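Local coordinates for protein methionine-R-sulfoxide reductase (Neisseria meningitidis, PDB 3MMH) that reduces the R form of free methionine sulfoxide back to methionine, using a substrate pocket built into a GAF-type fold, at residues Asp10-Tyr15 against Asp142-Leu147; Thr30-Asn35 against Lys158-Ser163; Asn38-Leu43 against Val52-Val57. All blocks are in the same frame, centred on the assembly; numbering follows the deposited sequence.

Overall arrangement
The three contacts join the helices of a GAF-type fold to one another and to its antiparallel sheet. Contacts 1 and 2 both use helix 143-165, pairing it near its start with helix 11-27 and near its end with helix 32-47; their centres lie about 24 Å apart and their nearest atoms about 12 Å. Contact 3 carries helix 32-47 onto strand 51-58, its centre about 17 Å from that of contact 1 and about 12 Å from that of contact 2, which it touches where Trp32 NE1 lies 3.8 Å from Leu56 CD1. Of the three, contact 3 reaches the substrate: Tyr55 belongs to the methionine sulfoxide pocket. Contacts 2 and 3 also meet the second subunit.

Contact 1 of 3, residues Asp10-Tyr15 against Asp142-Leu147; sequences DKAALY and DETDAL
Asp142 meets the side-chain ammonium of Lys11 with its carboxylate, OD1 standing 3.1 Å from Lys11 NZ in a weak, salt-bridging hydrogen bond. The same OD1 caps helix 143-165, taking Thr144 N from well above the carboxylate plane. Thr144 follows with an apolar contact: its CG2, set anti to the backbone N (OG1 at chi1 -62°), reaches across to Ala12 CB at 3.7 Å and also approaches Lys11 CD and the Tyr15 ring. Asp145 is shared by three donors. Its OD2 takes Lys11 NZ at 2.8 Å on the syn side and Asp142 N on the anti side, completing a capping box with Asp142. Its OD1 receives Tyr15 OH at 2.7 Å through the anti lone pair, with ring and carboxylate planes 73° apart. Around these bonds, Tyr15 packs its ring against Phe47 and Tyr148. The short segments of the two helices run nearly parallel, 12° apart with axes 10.0 Å from each other. Asp145 also belongs to a magnesium site, together with Gln140. Three bonds to one buried carboxylate fix its rotation, and the lysine and magnesium ion nearby would be expected to stabilise its negative charge.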
loop_
_atom_site.group_PDB
_atom_site.type_symbol
_atom_site.label_atom_id
_atom_site.label_comp_id
_atom_site.label_asym_id
_atom_site.label_seq_id
_atom_site.Cartn_x
_atom_site.Cartn_y
_atom_site.Cartn_z
ATOM N N ASP A 10 -20.359 8.261 -13.493
ATOM C CA ASP A 10 -21.186 8.416 -12.314
ATOM C C ASP A 10 -20.702 7.457 -11.261
ATOM O O ASP A 10 -20.378 6.295 -11.532
ATOM C CB ASP A 10 -22.641 8.029 -12.699
ATOM C CG ASP A 10 -23.561 7.895 -11.540
ATOM O OD1 ASP A 10 -23.852 8.968 -10.944
ATOM O OD2 ASP A 10 -23.852 6.748 -11.138
ATOM N N LYS A 11 -20.691 7.937 -10.002
ATOM C CA LYS A 11 -20.179 7.165 -8.896
ATOM C C LYS A 11 -20.760 5.779 -8.795
ATOM O O LYS A 11 -20.066 4.768 -8.683
ATOM C CB LYS A 11 -20.361 7.973 -7.588
ATOM C CG LYS A 11 -19.789 7.278 -6.350
ATOM C CD LYS A 11 -20.440 7.777 -5.025
ATOM C CE LYS A 11 -20.254 9.224 -4.740
ATOM N NZ LYS A 11 -20.819 9.518 -3.418
ATOM N N ALA A 12 -22.103 5.681 -8.721
ATOM C CA ALA A 12 -22.772 4.387 -8.559
ATOM C C ALA A 12 -22.442 3.466 -9.745
ATOM O O ALA A 12 -22.135 2.275 -9.532
ATOM C CB ALA A 12 -24.278 4.584 -8.371
ATOM N N ALA A 13 -22.499 3.984 -10.960
ATOM C CA ALA A 13 -22.190 3.181 -12.114
ATOM C C ALA A 13 -20.749 2.677 -12.033
ATOM O O ALA A 13 -20.451 1.569 -12.464
ATOM C CB ALA A 13 -22.455 3.977 -13.409
ATOM N N LEU A 14 -19.816 3.521 -11.541
ATOM C CA LEU A 14 -18.429 3.102 -11.459
ATOM C C LEU A 14 -18.246 1.975 -10.449
ATOM O O LEU A 14 -17.520 1.028 -10.701
ATOM C CB LEU A 14 -17.515 4.305 -11.178
ATOM C CG LEU A 14 -16.008 4.002 -11.226
ATOM C CD1 LEU A 14 -15.556 3.508 -12.545
ATOM C CD2 LEU A 14 -15.225 5.254 -10.810
ATOM N N TYR A 15 -18.913 2.045 -9.301
ATOM C CA TYR A 15 -18.862 0.911 -8.381
ATOM C C TYR A 15 -19.339 -0.329 -9.062
ATOM O O TYR A 15 -18.784 -1.412 -8.879
ATOM C CB TYR A 15 -19.714 1.175 -7.130
ATOM C CG TYR A 15 -19.044 1.998 -6.051
ATOM C CD1 TYR A 15 -17.998 1.428 -5.328
ATOM C CD2 TYR A 15 -19.480 3.242 -5.693
ATOM C CE1 TYR A 15 -17.429 2.114 -4.270
ATOM C CE2 TYR A 15 -18.915 3.942 -4.628
ATOM C CZ TYR A 15 -17.875 3.366 -3.926
ATOM O OH TYR A 15 -17.316 3.992 -2.843
ATOM N N ASP A 142 -21.280 9.011 0.607
ATOM C CA ASP A 142 -22.672 8.982 0.911
ATOM C C ASP A 142 -23.196 7.536 0.906
ATOM O O ASP A 142 -22.425 6.577 1.040
ATOM C CB ASP A 142 -23.427 9.918 -0.056
ATOM C CG ASP A 142 -23.447 9.443 -1.462
ATOM O OD1 ASP A 142 -23.065 8.304 -1.741
ATOM O OD2 ASP A 142 -23.856 10.214 -2.353
ATOM N N GLU A 143 -24.524 7.391 0.802
ATOM C CA GLU A 143 -25.121 6.080 0.887
ATOM C C GLU A 143 -24.654 5.116 -0.229
ATOM O O GLU A 143 -24.637 3.910 -0.039
ATOM C CB GLU A 143 -26.665 6.152 0.960
ATOM C CG GLU A 143 -27.360 6.505 -0.309
ATOM C CD GLU A 143 -27.433 7.993 -0.587
ATOM O OE1 GLU A 143 -26.829 8.785 0.162
ATOM O OE2 GLU A 143 -28.097 8.339 -1.645
ATOM N N THR A 144 -24.313 5.665 -1.371
ATOM C CA THR A 144 -23.791 4.830 -2.462
ATOM C C THR A 144 -22.476 4.197 -2.042
ATOM O O THR A 144 -22.239 3.008 -2.226
ATOM C CB THR A 144 -23.625 5.652 -3.748
ATOM O OG1 THR A 144 -24.920 6.130 -4.152
ATOM C CG2 THR A 144 -23.026 4.908 -4.872
ATOM N N ASP A 145 -21.594 5.021 -1.460
ATOM C CA ASP A 145 -20.313 4.469 -0.979
ATOM C C ASP A 145 -20.534 3.434 0.146
ATOM O O ASP A 145 -19.928 2.415 0.197
ATOM C CB ASP A 145 -19.405 5.607 -0.461
ATOM C CG ASP A 145 -19.197 6.606 -1.534
ATOM O OD1 ASP A 145 -18.330 6.410 -2.451
ATOM O OD2 ASP A 145 -19.884 7.673 -1.508
ATOM N N ALA A 146 -21.462 3.753 1.074
ATOM C CA ALA A 146 -21.709 2.811 2.163
ATOM C C ALA A 146 -22.173 1.494 1.585
ATOM O O ALA A 146 -21.751 0.420 2.017
ATOM C CB ALA A 146 -22.711 3.413 3.147
ATOM N N LEU A 147 -23.115 1.496 0.646
ATOM C CA LEU A 147 -23.640 0.266 0.077
ATOM C C LEU A 147 -22.526 -0.548 -0.611
ATOM O O LEU A 147 -22.323 -1.726 -0.326
ATOM C CB LEU A 147 -24.773 0.558 -0.906
ATOM C CG LEU A 147 -25.442 -0.692 -1.506
ATOM C CD1 LEU A 147 -26.431 -1.246 -0.461
ATOM C CD2 LEU A 147 -26.198 -0.335 -2.810
#

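Contact 2 of 3, residues Thr30-Asn35 against Lys158-Ser163; sequences TDWVAN and KRFEAS
This is an aromatic and aliphatic packing contact near the surface, joining the start of helix 32-47 to the late part of helix 143-165; the evidence is the way Trp32 and Phe160 meet. Phe160 turns the edge of its ring toward the indole face, an edge-to-face pair with the five-membered ring: centroids are 5.0 Å apart and the planes make 66°. Phe160 CD1 does the touching, 3.6 Å from Trp32 CE2. Farther along the same indole, Phe160 CB sits over the six-membered ring, a CH-pi contact 3.7 Å from its centroid and 12° off the normal. Trp32 reaches there because its CG is anti to the backbone N (chi1 178°), which carries the indole across to the neighbouring helix. Ile128 of strand 126-135 touches both aromatic residues, placing the pair between helices and sheet. Toward the helix end, Ser163 CB comes to 3.1 Å from Thr30 O, while Ser163 OG donates to Phe160 O at 2.7 Å, in the carbonyl plane and on a lone pair of that oxygen. Asn35 ND2 lies at the edge of the Arg159 guanidinium, near its plane, and both Asn35 ND2 and Arg159 NH2 donate to Glu29 O. Thr30, Asn35 and Arg159 belong to one magnesium site. Across the segments the adhesion is therefore dispersive and aromatic, whereas Asn35 ND2 and Arg159 NH2 meet at the Glu29 carbonyl, tying that loop to both helices.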
loop_
_atom_site.group_PDB
_atom_site.type_symbol
_atom_site.label_atom_id
_atom_site.label_comp_id
_atom_site.label_asym_id
_atom_site.label_seq_id
_atom_site.Cartn_x
_atom_site.Cartn_y
_atom_site.Cartn_z
ATOM N N THR A 30 -4.017 -15.622 -2.801
ATOM C CA THR A 30 -4.418 -15.953 -1.438
ATOM C C THR A 30 -3.799 -15.044 -0.375
ATOM O O THR A 30 -4.304 -14.980 0.742
ATOM C CB THR A 30 -4.065 -17.436 -1.103
ATOM O OG1 THR A 30 -2.686 -17.624 -1.326
ATOM C CG2 THR A 30 -4.884 -18.340 -1.987
ATOM N N ASP A 31 -2.652 -14.419 -0.673
ATOM C CA ASP A 31 -1.992 -13.578 0.326
ATOM C C ASP A 31 -2.882 -12.354 0.632
ATOM O O ASP A 31 -3.218 -11.568 -0.251
ATOM C CB ASP A 31 -0.627 -13.163 -0.173
ATOM C CG ASP A 31 0.174 -12.415 0.890
ATOM O OD1 ASP A 31 0.859 -13.077 1.694
ATOM O OD2 ASP A 31 0.053 -11.177 0.981
ATOM N N TRP A 32 -3.184 -12.212 1.920
ATOM C CA TRP A 32 -4.126 -11.162 2.385
ATOM C C TRP A 32 -3.577 -9.776 2.117
ATOM O O TRP A 32 -4.271 -8.918 1.579
ATOM C CB TRP A 32 -4.403 -11.438 3.887
ATOM C CG TRP A 32 -5.289 -10.471 4.597
ATOM C CD1 TRP A 32 -5.054 -9.917 5.789
ATOM C CD2 TRP A 32 -6.646 -10.068 4.230
ATOM N NE1 TRP A 32 -6.147 -9.182 6.232
ATOM C CE2 TRP A 32 -7.117 -9.267 5.289
ATOM C CE3 TRP A 32 -7.472 -10.296 3.118
ATOM C CZ2 TRP A 32 -8.408 -8.718 5.321
ATOM C CZ3 TRP A 32 -8.675 -9.786 3.145
ATOM C CH2 TRP A 32 -9.163 -8.992 4.231
ATOM N N VAL A 33 -2.323 -9.529 2.502
ATOM C CA VAL A 33 -1.749 -8.213 2.304
ATOM C C VAL A 33 -1.665 -7.835 0.809
ATOM O O VAL A 33 -1.982 -6.706 0.452
ATOM C CB VAL A 33 -0.347 -8.109 2.992
ATOM C CG1 VAL A 33 0.419 -6.897 2.566
ATOM C CG2 VAL A 33 -0.573 -8.110 4.535
ATOM N N ALA A 34 -1.295 -8.794 -0.057
ATOM C CA ALA A 34 -1.264 -8.530 -1.481
ATOM C C ALA A 34 -2.639 -8.106 -1.983
ATOM O O ALA A 34 -2.799 -7.173 -2.773
ATOM C CB ALA A 34 -0.742 -9.737 -2.283
ATOM N N ASN A 35 -3.682 -8.803 -1.534
ATOM C CA ASN A 35 -5.040 -8.518 -1.922
ATOM C C ASN A 35 -5.517 -7.153 -1.444
ATOM O O ASN A 35 -6.177 -6.415 -2.169
ATOM C CB ASN A 35 -5.995 -9.616 -1.555
ATOM C CG ASN A 35 -5.935 -10.813 -2.491
ATOM O OD1 ASN A 35 -5.591 -10.653 -3.639
ATOM N ND2 ASN A 35 -6.308 -11.999 -1.956
ATOM N N LYS A 158 -14.211 -12.877 2.465
ATOM C CA LYS A 158 -14.049 -14.222 1.882
ATOM C C LYS A 158 -12.600 -14.496 1.531
ATOM O O LYS A 158 -12.128 -15.620 1.672
ATOM C CB LYS A 158 -14.979 -14.467 0.699
ATOM C CG LYS A 158 -16.470 -14.389 1.205
ATOM C CD LYS A 158 -17.444 -14.493 0.095
ATOM C CE LYS A 158 -18.846 -14.336 0.669
ATOM N NZ LYS A 158 -19.004 -12.888 1.101
ATOM N N ARG A 159 -11.883 -13.490 1.052
ATOM C CA ARG A 159 -10.442 -13.666 0.779
ATOM C C ARG A 159 -9.632 -13.830 2.038
ATOM O O ARG A 159 -8.631 -14.560 2.036
ATOM C CB ARG A 159 -9.872 -12.518 -0.088
ATOM C CG ARG A 159 -10.580 -12.372 -1.427
ATOM C CD ARG A 159 -10.815 -13.646 -2.176
ATOM N NE ARG A 159 -9.578 -14.373 -2.472
ATOM C CZ ARG A 159 -9.512 -15.670 -2.614
ATOM N NH1 ARG A 159 -10.571 -16.433 -2.370
ATOM N NH2 ARG A 159 -8.314 -16.210 -2.935
ATOM N N PHE A 160 -10.024 -13.186 3.133
ATOM C CA PHE A 160 -9.339 -13.368 4.425
ATOM C C PHE A 160 -9.458 -14.821 4.829
ATOM O O PHE A 160 -8.517 -15.506 5.220
ATOM C CB PHE A 160 -9.861 -12.425 5.498
ATOM C CG PHE A 160 -9.242 -12.664 6.819
ATOM C CD1 PHE A 160 -7.970 -12.259 7.099
ATOM C CD2 PHE A 160 -9.924 -13.384 7.776
ATOM C CE1 PHE A 160 -7.404 -12.529 8.302
ATOM C CE2 PHE A 160 -9.316 -13.641 9.062
ATOM C CZ PHE A 160 -8.064 -13.175 9.262
ATOM N N GLU A 161 -10.680 -15.356 4.797
ATOM C CA GLU A 161 -10.846 -16.745 5.126
ATOM C C GLU A 161 -10.068 -17.684 4.194
ATOM O O GLU A 161 -9.474 -18.667 4.627
ATOM C CB GLU A 161 -12.328 -17.063 5.118
ATOM C CG GLU A 161 -13.224 -16.334 6.122
ATOM C CD GLU A 161 -12.740 -16.488 7.534
ATOM O OE1 GLU A 161 -11.973 -17.456 7.870
ATOM O OE2 GLU A 161 -13.136 -15.613 8.299
ATOM N N ALA A 162 -10.030 -17.369 2.916
ATOM C CA ALA A 162 -9.250 -18.194 1.962
ATOM C C ALA A 162 -7.795 -18.139 2.266
ATOM O O ALA A 162 -7.111 -19.150 2.174
ATOM C CB ALA A 162 -9.479 -17.719 0.517
ATOM N N SER A 163 -7.294 -17.016 2.835
ATOM C CA SER A 163 -5.870 -16.872 3.161
ATOM C C SER A 163 -5.529 -17.871 4.274
ATOM O O SER A 163 -4.402 -18.363 4.310
ATOM C CB SER A 163 -5.521 -15.441 3.569
ATOM O OG SER A 163 -5.893 -15.119 4.902
#

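Contact 3 of 3, residues Asn38-Leu43 against Val52-Val57; sequences NTAAVL and VGFYLV. With SME (methionine sulfoxide), chain C.
Phe54 on strand 51-58 meets Thr39 and Ala40 of helix 32-47 with the far edge of its ring. From CB, CG is placed anti to the carbonyl carbon (chi1 -60°), which swings the ring from the strand toward the helix. CD2 then leads to CE2, which lies 4.2 Å from Ala40 N and 4.4 Å from Ala40 CB, and CZ ends 4.0 Å from Thr39 CG2, which meets the ring edge in its plane. Leu36 and Leu156 also pack on Phe54. Beside the ring, Ala40 CB rests 3.8 Å from Val52 O and 4.4 Å from Gly53 CA. At the other end of the contact Leu43 CD1 meets Val52 CG2 at 3.8 Å, the two side chains crossing at about a right angle. Helix segment and strand segment run roughly antiparallel, 154° between directions, with axes 7.6 Å apart. Thr39 keeps its hydroxyl on Asn35 O, leaving its methyl for the aromatic edge. Further along the strand, Tyr55 OH is hydrogen-bonded to Cys75 O and lies 3.6 Å from CG of the bound methionine sulfoxide. Chemically, the helix-strand interface rests on apolar contacts, and the strand it backs also supplies a wall of the substrate pocket.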
loop_
_atom_site.group_PDB
_atom_site.type_symbol
_atom_site.label_atom_id
_atom_site.label_comp_id
_atom_site.label_asym_id
_atom_site.label_seq_id
_atom_site.Cartn_x
_atom_site.Cartn_y
_atom_site.Cartn_z
ATOM N N ASN A 38 -3.663 -4.520 -3.657
ATOM C CA ASN A 38 -4.242 -4.332 -4.990
ATOM C C ASN A 38 -5.671 -3.716 -4.880
ATOM O O ASN A 38 -6.046 -2.939 -5.765
ATOM C CB ASN A 38 -4.294 -5.635 -5.815
ATOM C CG ASN A 38 -3.048 -5.829 -6.650
ATOM O OD1 ASN A 38 -2.357 -4.749 -6.888
ATOM N ND2 ASN A 38 -2.687 -7.001 -6.982
ATOM N N THR A 39 -6.429 -4.031 -3.849
ATOM C CA THR A 39 -7.739 -3.405 -3.703
ATOM C C THR A 39 -7.628 -1.892 -3.507
ATOM O O THR A 39 -8.327 -1.117 -4.133
ATOM C CB THR A 39 -8.523 -4.038 -2.509
ATOM O OG1 THR A 39 -8.736 -5.444 -2.817
ATOM C CG2 THR A 39 -9.868 -3.416 -2.317
ATOM N N ALA A 40 -6.674 -1.461 -2.646
ATOM C CA ALA A 40 -6.430 -0.055 -2.480
ATOM C C ALA A 40 -6.062 0.572 -3.775
ATOM O O ALA A 40 -6.462 1.703 -4.130
ATOM C CB ALA A 40 -5.399 0.226 -1.391
ATOM N N ALA A 41 -5.196 -0.088 -4.563
ATOM C CA ALA A 41 -4.801 0.447 -5.846
ATOM C C ALA A 41 -5.925 0.636 -6.803
ATOM O O ALA A 41 -5.977 1.635 -7.562
ATOM C CB ALA A 41 -3.736 -0.490 -6.493
ATOM N N VAL A 42 -6.833 -0.341 -6.884
ATOM C CA VAL A 42 -7.987 -0.231 -7.791
ATOM C C VAL A 42 -8.904 0.934 -7.372
ATOM O O VAL A 42 -9.314 1.750 -8.209
ATOM C CB VAL A 42 -8.754 -1.515 -7.935
ATOM C CG1 VAL A 42 -9.968 -1.307 -8.832
ATOM C CG2 VAL A 42 -7.909 -2.599 -8.533
ATOM N N LEU A 43 -9.170 1.006 -6.063
ATOM C CA LEU A 43 -10.025 2.098 -5.596
ATOM C C LEU A 43 -9.402 3.469 -5.828
ATOM O O LEU A 43 -10.068 4.414 -6.246
ATOM C CB LEU A 43 -10.375 1.897 -4.143
ATOM C CG LEU A 43 -11.274 0.707 -3.806
ATOM C CD1 LEU A 43 -11.325 0.524 -2.282
ATOM C CD2 LEU A 43 -12.670 0.866 -4.399
ATOM N N VAL A 52 -7.019 6.066 0.588
ATOM C CA VAL A 52 -7.855 4.880 0.676
ATOM C C VAL A 52 -6.996 3.672 1.077
ATOM O O VAL A 52 -5.935 3.464 0.478
ATOM C CB VAL A 52 -8.693 4.577 -0.585
ATOM C CG1 VAL A 52 -7.832 4.486 -1.838
ATOM C CG2 VAL A 52 -9.597 3.382 -0.405
ATOM N N GLY A 53 -7.443 2.895 2.029
ATOM C CA GLY A 53 -6.658 1.787 2.496
ATOM C C GLY A 53 -7.218 1.109 3.677
ATOM O O GLY A 53 -8.447 1.233 3.958
ATOM N N PHE A 54 -6.403 0.381 4.403
ATOM C CA PHE A 54 -6.839 -0.542 5.445
ATOM C C PHE A 54 -6.064 -0.356 6.716
ATOM O O PHE A 54 -4.846 -0.091 6.676
ATOM C CB PHE A 54 -6.714 -1.979 4.965
ATOM C CG PHE A 54 -7.554 -2.277 3.737
ATOM C CD1 PHE A 54 -8.869 -2.637 3.866
ATOM C CD2 PHE A 54 -7.048 -2.056 2.458
ATOM C CE1 PHE A 54 -9.621 -2.858 2.710
ATOM C CE2 PHE A 54 -7.793 -2.293 1.313
ATOM C CZ PHE A 54 -9.112 -2.656 1.486
ATOM N N TYR A 55 -6.737 -0.643 7.818
ATOM C CA TYR A 55 -6.105 -0.940 9.098
ATOM C C TYR A 55 -6.581 -2.292 9.555
ATOM O O TYR A 55 -7.745 -2.657 9.298
ATOM C CB TYR A 55 -6.475 0.096 10.180
ATOM C CG TYR A 55 -5.883 1.451 10.043
ATOM C CD1 TYR A 55 -4.829 1.844 10.885
ATOM C CD2 TYR A 55 -6.361 2.411 9.118
ATOM C CE1 TYR A 55 -4.255 3.064 10.764
ATOM C CE2 TYR A 55 -5.785 3.657 8.994
ATOM C CZ TYR A 55 -4.694 3.997 9.813
ATOM O OH TYR A 55 -4.098 5.222 9.679
ATOM N N LEU A 56 -5.752 -3.024 10.247
ATOM C CA LEU A 56 -6.047 -4.398 10.696
ATOM C C LEU A 56 -5.957 -4.477 12.215
ATOM O O LEU A 56 -5.080 -3.847 12.823
ATOM C CB LEU A 56 -5.126 -5.438 10.034
ATOM C CG LEU A 56 -5.285 -5.528 8.516
ATOM C CD1 LEU A 56 -4.189 -6.443 7.937
ATOM C CD2 LEU A 56 -6.702 -5.904 8.068
ATOM N N VAL A 57 -6.850 -5.224 12.828
ATOM C CA VAL A 57 -6.858 -5.353 14.274
ATOM C C VAL A 57 -5.634 -6.150 14.766
ATOM O O VAL A 57 -5.394 -7.257 14.274
ATOM C CB VAL A 57 -8.179 -6.013 14.755
ATOM C CG1 VAL A 57 -8.080 -6.380 16.232
ATOM C CG2 VAL A 57 -9.362 -5.114 14.459
HETATM N N SME C . -9.411 9.682 10.128
HETATM C CA SME C . -9.207 8.349 10.742
HETATM C CB SME C . -7.717 7.992 10.925
HETATM C CG SME C . -7.030 7.357 9.704
HETATM S S SME C . -6.566 8.533 8.498
HETATM O OE SME C . -7.468 9.607 8.127
HETATM C CE SME C . -5.933 7.473 7.267
HETATM C C SME C . -9.978 8.241 12.027
HETATM O O SME C . -9.981 7.145 12.604
HETATM O OXT SME C . -10.632 9.267 12.459
#